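PDB 5NLC: PipY from Synechococcus elongatus, which binds pyridoxal 5'-phosphate and is probably involved in keeping the supply of this vitamin B6 cofactor in balance. Local coordinates for residues Lys77-Val82 against Asp101-Glu106; Val153-Gly158 against Gln165-Gln170. All blocks are in the same frame, centred on the assembly; numbering follows the deposited sequence.

Contact 1. Residues Lys77-Val82 against Asp101-Glu106. With PO4 (phosphate ion), chain C.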
loop_
_atom_site.group_PDB
_atom_site.type_symbol
_atom_site.label_atom_id
_atom_site.label_comp_id
_atom_site.label_asym_id
_atom_site.label_seq_id
_atom_site.Cartn_x
_atom_site.Cartn_y
_atom_site.Cartn_z
ATOM N N LYS A 77 -8.112 -6.014 -14.326
ATOM C CA LYS A 77 -7.832 -4.600 -14.189
ATOM C C LYS A 77 -6.339 -4.370 -13.950
ATOM O O LYS A 77 -5.927 -3.242 -13.713
ATOM C CB LYS A 77 -8.634 -3.986 -13.021
ATOM C CG LYS A 77 -10.133 -3.852 -13.224
ATOM C CD LYS A 77 -10.455 -2.873 -14.368
ATOM C CE LYS A 77 -11.930 -2.926 -14.774
ATOM N NZ LYS A 77 -12.818 -2.503 -13.652
ATOM N N ALA A 78 -5.544 -5.426 -14.001
ATOM C CA ALA A 78 -4.120 -5.308 -13.727
ATOM C C ALA A 78 -3.480 -4.349 -14.750
ATOM O O ALA A 78 -2.613 -3.609 -14.399
ATOM C CB ALA A 78 -3.453 -6.665 -13.719
ATOM N N ARG A 79 -3.935 -4.362 -16.012
ATOM C CA ARG A 79 -3.335 -3.508 -17.013
ATOM C C ARG A 79 -3.507 -2.031 -16.677
ATOM O O ARG A 79 -2.557 -1.261 -16.722
ATOM C CB ARG A 79 -3.914 -3.839 -18.380
ATOM C CG ARG A 79 -3.278 -3.093 -19.535
ATOM C CD ARG A 79 -3.882 -3.577 -20.879
ATOM N NE ARG A 79 -3.255 -4.838 -21.185
ATOM C CZ ARG A 79 -2.032 -4.981 -21.714
ATOM N NH1 ARG A 79 -1.302 -3.945 -22.120
ATOM N NH2 ARG A 79 -1.551 -6.192 -21.870
ATOM N N LYS A 80 -4.743 -1.623 -16.368
ATOM C CA LYS A 80 -4.973 -0.253 -15.939
ATOM C C LYS A 80 -4.211 0.103 -14.665
ATOM O O LYS A 80 -3.790 1.221 -14.518
ATOM C CB LYS A 80 -6.462 0.044 -15.780
ATOM C CG LYS A 80 -7.192 0.121 -17.130
ATOM C CD LYS A 80 -8.681 0.260 -16.860
ATOM C CE LYS A 80 -9.465 0.662 -18.119
ATOM N NZ LYS A 80 -10.835 0.084 -18.033
ATOM N N ALA A 81 -4.081 -0.816 -13.724
ATOM C CA ALA A 81 -3.302 -0.541 -12.507
ATOM C C ALA A 81 -1.823 -0.281 -12.804
ATOM O O ALA A 81 -1.237 0.644 -12.278
ATOM C CB ALA A 81 -3.436 -1.711 -11.549
ATOM N N VAL A 82 -1.227 -1.078 -13.715
ATOM C CA VAL A 82 0.153 -0.843 -14.098
ATOM C C VAL A 82 0.308 0.532 -14.765
ATOM O O VAL A 82 1.281 1.237 -14.545
ATOM C CB VAL A 82 0.695 -1.976 -14.960
ATOM C CG1 VAL A 82 2.106 -1.664 -15.456
ATOM C CG2 VAL A 82 0.713 -3.278 -14.178
ATOM N N ASP A 101 3.676 -8.418 -13.574
ATOM C CA ASP A 101 5.027 -8.514 -14.149
ATOM C C ASP A 101 4.972 -8.656 -15.691
ATOM O O ASP A 101 5.738 -8.008 -16.399
ATOM C CB ASP A 101 5.792 -9.670 -13.522
ATOM C CG ASP A 101 7.229 -9.756 -14.034
ATOM O OD1 ASP A 101 8.075 -9.004 -13.529
ATOM O OD2 ASP A 101 7.481 -10.570 -14.935
ATOM N N ARG A 102 4.059 -9.468 -16.195
ATOM C CA ARG A 102 3.934 -9.670 -17.623
ATOM C C ARG A 102 3.498 -8.330 -18.297
ATOM O O ARG A 102 4.104 -7.873 -19.260
ATOM C CB ARG A 102 2.939 -10.765 -17.926
ATOM C CG ARG A 102 2.711 -10.932 -19.428
ATOM C CD ARG A 102 1.856 -12.141 -19.799
ATOM N NE ARG A 102 0.458 -12.054 -19.359
ATOM C CZ ARG A 102 -0.466 -11.184 -19.800
ATOM N NH1 ARG A 102 -0.196 -10.223 -20.695
ATOM N NH2 ARG A 102 -1.704 -11.275 -19.308
ATOM N N ILE A 103 2.494 -7.683 -17.717
ATOM C CA ILE A 103 1.989 -6.421 -18.219
ATOM C C ILE A 103 3.013 -5.332 -18.093
ATOM O O ILE A 103 3.222 -4.577 -19.063
ATOM C CB ILE A 103 0.677 -6.013 -17.527
ATOM C CG1 ILE A 103 -0.446 -7.018 -17.885
ATOM C CG2 ILE A 103 0.237 -4.616 -17.984
ATOM C CD1 ILE A 103 -1.642 -6.970 -16.898
ATOM N N ALA A 104 3.692 -5.262 -16.933
ATOM C CA ALA A 104 4.796 -4.305 -16.717
ATOM C C ALA A 104 5.863 -4.411 -17.834
ATOM O O ALA A 104 6.233 -3.383 -18.410
ATOM C CB ALA A 104 5.408 -4.476 -15.351
ATOM N N GLY A 105 6.256 -5.627 -18.163
ATOM C CA GLY A 105 7.226 -5.892 -19.240
ATOM C C GLY A 105 6.764 -5.443 -20.620
ATOM O O GLY A 105 7.528 -4.830 -21.390
ATOM N N GLU A 106 5.497 -5.683 -20.912
ATOM C CA GLU A 106 4.889 -5.212 -22.190
ATOM C C GLU A 106 4.850 -3.683 -22.270
ATOM O O GLU A 106 5.174 -3.115 -23.313
ATOM C CB GLU A 106 3.469 -5.751 -22.340
ATOM C CG GLU A 106 3.361 -7.275 -22.459
ATOM C CD GLU A 106 1.909 -7.800 -22.541
ATOM O OE1 GLU A 106 0.956 -6.950 -22.601
ATOM O OE2 GLU A 106 1.765 -9.075 -22.536
HETATM P P PO4 C . -3.924 -8.511 -20.209
HETATM O O1 PO4 C . -3.309 -8.944 -18.907
HETATM O O2 PO4 C . -4.605 -7.172 -20.034
HETATM O O3 PO4 C . -2.820 -8.402 -21.242
HETATM O O4 PO4 C . -4.913 -9.568 -20.661
HETATM O O HOH W 1 0.788 -4.911 -23.874
#

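Contact 2. Residues Val153-Gly158 against Gln165-Gln170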
loop_
_atom_site.group_PDB
_atom_site.type_symbol
_atom_site.label_atom_id
_atom_site.label_comp_id
_atom_site.label_asym_id
_atom_site.label_seq_id
_atom_site.Cartn_x
_atom_site.Cartn_y
_atom_site.Cartn_z
ATOM N N VAL A 153 -0.395 -5.708 5.494
ATOM C CA VAL A 153 -1.257 -6.456 6.394
ATOM C C VAL A 153 -2.435 -5.598 6.839
ATOM O O VAL A 153 -2.217 -4.448 7.251
ATOM C CB VAL A 153 -0.395 -6.894 7.582
ATOM C CG1 VAL A 153 -1.210 -7.397 8.686
ATOM C CG2 VAL A 153 0.526 -8.005 7.119
ATOM N N ILE A 154 -3.665 -6.114 6.695
ATOM C CA ILE A 154 -4.861 -5.384 7.054
ATOM C C ILE A 154 -5.561 -6.224 8.115
ATOM O O ILE A 154 -5.831 -7.415 7.896
ATOM C CB ILE A 154 -5.820 -5.197 5.861
ATOM C CG1 ILE A 154 -5.055 -4.600 4.650
ATOM C CG2 ILE A 154 -7.064 -4.472 6.329
ATOM C CD1 ILE A 154 -5.933 -4.406 3.435
ATOM N N ALA A 155 -5.852 -5.615 9.252
ATOM C CA ALA A 155 -6.533 -6.353 10.320
ATOM C C ALA A 155 -7.972 -6.619 9.913
ATOM O O ALA A 155 -8.594 -5.744 9.267
ATOM C CB ALA A 155 -6.490 -5.542 11.602
ATOM N N PRO A 156 -8.517 -7.832 10.199
ATOM C CA PRO A 156 -9.914 -8.108 10.003
ATOM C C PRO A 156 -10.768 -7.092 10.716
ATOM O O PRO A 156 -10.351 -6.574 11.771
ATOM C CB PRO A 156 -10.088 -9.484 10.652
ATOM C CG PRO A 156 -8.767 -10.157 10.411
ATOM C CD PRO A 156 -7.770 -9.046 10.567
ATOM N N LEU A 157 -11.946 -6.779 10.153
ATOM C CA LEU A 157 -12.791 -5.769 10.817
ATOM C C LEU A 157 -13.187 -6.364 12.155
ATOM O O LEU A 157 -13.414 -7.597 12.261
ATOM C CB LEU A 157 -14.011 -5.369 9.973
ATOM C CG LEU A 157 -13.702 -4.846 8.552
ATOM C CD1 LEU A 157 -14.995 -4.509 7.780
ATOM C CD2 LEU A 157 -12.737 -3.661 8.572
ATOM N N GLY A 158 -13.173 -5.528 13.189
ATOM C CA GLY A 158 -13.606 -5.952 14.513
ATOM C C GLY A 158 -12.539 -6.640 15.361
ATOM O O GLY A 158 -12.809 -6.977 16.500
ATOM N N GLN A 165 -2.344 -5.200 17.638
ATOM C CA GLN A 165 -0.925 -5.030 18.009
ATOM C C GLN A 165 -0.119 -6.293 17.707
ATOM O O GLN A 165 0.969 -6.229 17.090
ATOM C CB GLN A 165 -0.815 -4.735 19.510
ATOM C CG GLN A 165 0.650 -4.536 19.888
ATOM C CD GLN A 165 0.813 -4.360 21.323
ATOM O OE1 GLN A 165 0.529 -5.312 22.082
ATOM N NE2 GLN A 165 1.265 -3.146 21.764
ATOM N N ALA A 166 -0.652 -7.414 18.116
ATOM C CA ALA A 166 0.036 -8.694 17.941
ATOM C C ALA A 166 0.193 -8.995 16.443
ATOM O O ALA A 166 1.262 -9.479 15.981
ATOM C CB ALA A 166 -0.667 -9.813 18.702
ATOM N N LEU A 167 -0.834 -8.665 15.669
ATOM C CA LEU A 167 -0.804 -8.878 14.222
ATOM C C LEU A 167 0.277 -8.081 13.533
ATOM O O LEU A 167 0.970 -8.672 12.681
ATOM C CB LEU A 167 -2.187 -8.611 13.564
ATOM C CG LEU A 167 -2.246 -8.659 12.029
ATOM C CD1 LEU A 167 -2.138 -10.062 11.450
ATOM C CD2 LEU A 167 -3.540 -8.029 11.594
ATOM N N PHE A 168 0.391 -6.776 13.888
ATOM C CA PHE A 168 1.352 -5.907 13.287
ATOM C C PHE A 168 2.777 -6.316 13.659
ATOM O O PHE A 168 3.689 -6.254 12.815
ATOM C CB PHE A 168 1.076 -4.457 13.597
ATOM C CG PHE A 168 -0.215 -3.910 12.973
ATOM C CD1 PHE A 168 -0.765 -4.411 11.792
ATOM C CD2 PHE A 168 -0.809 -2.812 13.583
ATOM C CE1 PHE A 168 -1.921 -3.814 11.253
ATOM C CE2 PHE A 168 -1.926 -2.223 13.075
ATOM C CZ PHE A 168 -2.493 -2.741 11.894
ATOM N N ALA A 169 2.936 -6.837 14.873
ATOM C CA ALA A 169 4.246 -7.368 15.300
ATOM C C ALA A 169 4.628 -8.625 14.523
ATOM O O ALA A 169 5.782 -8.808 14.096
ATOM C CB ALA A 169 4.209 -7.619 16.810
ATOM N N GLN A 170 3.640 -9.479 14.336
ATOM C CA GLN A 170 3.813 -10.707 13.566
ATOM C C GLN A 170 4.162 -10.392 12.160
ATOM O O GLN A 170 5.001 -11.090 11.613
ATOM C CB GLN A 170 2.596 -11.582 13.635
ATOM C CG GLN A 170 2.714 -12.966 12.997
ATOM C CD GLN A 170 1.368 -13.661 12.868
ATOM O OE1 GLN A 170 0.276 -13.051 13.111
ATOM N NE2 GLN A 170 1.409 -14.909 12.441
#

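Contact 1. Residues Lys77-Val82 against Asp101-Glu106
Two successive outer helices of the modified TIM barrel meet here, helix 78-84 leaning on helix 94-107 through Ala78, Arg79 and Val82 on one side and Ile103, Ala104 and Glu106 on the other. The short segments cross at -53°, with their axes 9.4 Å apart. Ile103 is the apolar centre. Its CD1 comes within 3.7 Å of Ala78 CB and lies still nearer the backbone N of Arg79, while the CG2 branch, set anti to its own backbone N by chi1 of -66°, lies 4.0 Å from Val82 CB. Val82 CG1 in turn reaches Ala104, nearest its CA. A polar layer borders these apolar contacts. The Arg79 chain runs out straight and then bends at chi3 (-78°), which carries the guanidinium along Ile103, whose CG1 sits over one of its faces. Arg79 NH2 gives a nearly straight bond of 2.7 Å to Glu106 OE1, met on the syn side, and the two planes are nearly coplanar. The other carboxylate oxygen, Glu106 OE2, takes a bond of 2.9 Å from Arg102 NH1 that arrives from above the carboxylate plane, so one glutamate joins two arginines. A phosphate ion, probably from the crystallisation liquor, fits between them: Arg79 NE donates to its O2 (2.9 Å), Arg79 NH2 and Arg102 NH1 to O3, and Arg102 NH2 to O1, with Arg99 NE as a further donor. Shortening Ile103 to an alanine is likely to leave a gap between Ala78 and Val82 and strip one guanidinium face of Arg79 of its CG1 neighbour. Here an apolar seam and an Arg79-Glu106-Arg102 salt-bridge network at the surface join two successive outer helices of the β/α barrel.

Contact 2. Residues Val153-Gly158 against Gln165-Gln170
Val153 and Leu167 meet tip to tip, and around that pair the loop after strand 147-152 settles on the helix it leads into. The first kind of interaction is aliphatic. Val153 turns CG1 to the helix, its chi1 of 167° placing that methyl anti to the backbone N, and the methyl stands 3.7 Å from Leu167 CG. It touches both branches of the leucine, at 3.8 Å from Leu167 CD2 and 4.0 Å from Leu167 CD1, and so faces the fork of the side chain. Leu167 CD2 then continues along the loop: it lies 3.7 Å from Ala155 CA and 3.9 Å from Ala155 CB, and only grazes Pro156 at the ring carbon CD. One branched side chain thus follows the loop from Val153 to Pro156. The second kind involves the aromatic ring of the next helical residue. Phe168 has its CG anti to the carbonyl carbon (chi1 -67°), and the ring swings towards the loop until CE1 is 4.1 Å from Val153 O, with CD1 a little farther from the valine's CG1. Leu200 and Ala201 of helix 198-203 also touch Phe168, which therefore joins two helices to the loop. Val153 is hydrogen-bonded through its backbone to Ser191, at the end of the neighbouring strand 189-191. Ile154 points away from the helix, and its side chain lies about 4 Å from that of Arg210, a residue that binds pyridoxal 5'-phosphate in the cofactor-bound protein; the cofactor is absent here. No hydrogen bond crosses between the two segments, so the β/α connection is held at this point by van der Waals contact, and its fit rests on the shapes of Val153, Ala155, Leu167 and Phe168 rather than on directed bonds.

Read from the N terminus, the two contacts come in series: neither nests in nor crosses the other. The chain passes from helix 78-84 through strand 87-91 and closes contact 1 on helix 94-107, so that contact spans a helix-strand-helix portion of the barrel wall and ties neighbouring outer helices together. Strand 112-116, helix 130-141 and strand 147-152 follow. Contact 2 then closes a much shorter loop, in which segment 153-158 folds back on helix 161-181 within a single β/α step. The centres of contact 1 and contact 2 are about 29 Å apart, on opposite sides of the chain's centre; contact 1 lies away from the cofactor site, whereas contact 2 borders it through Ile154.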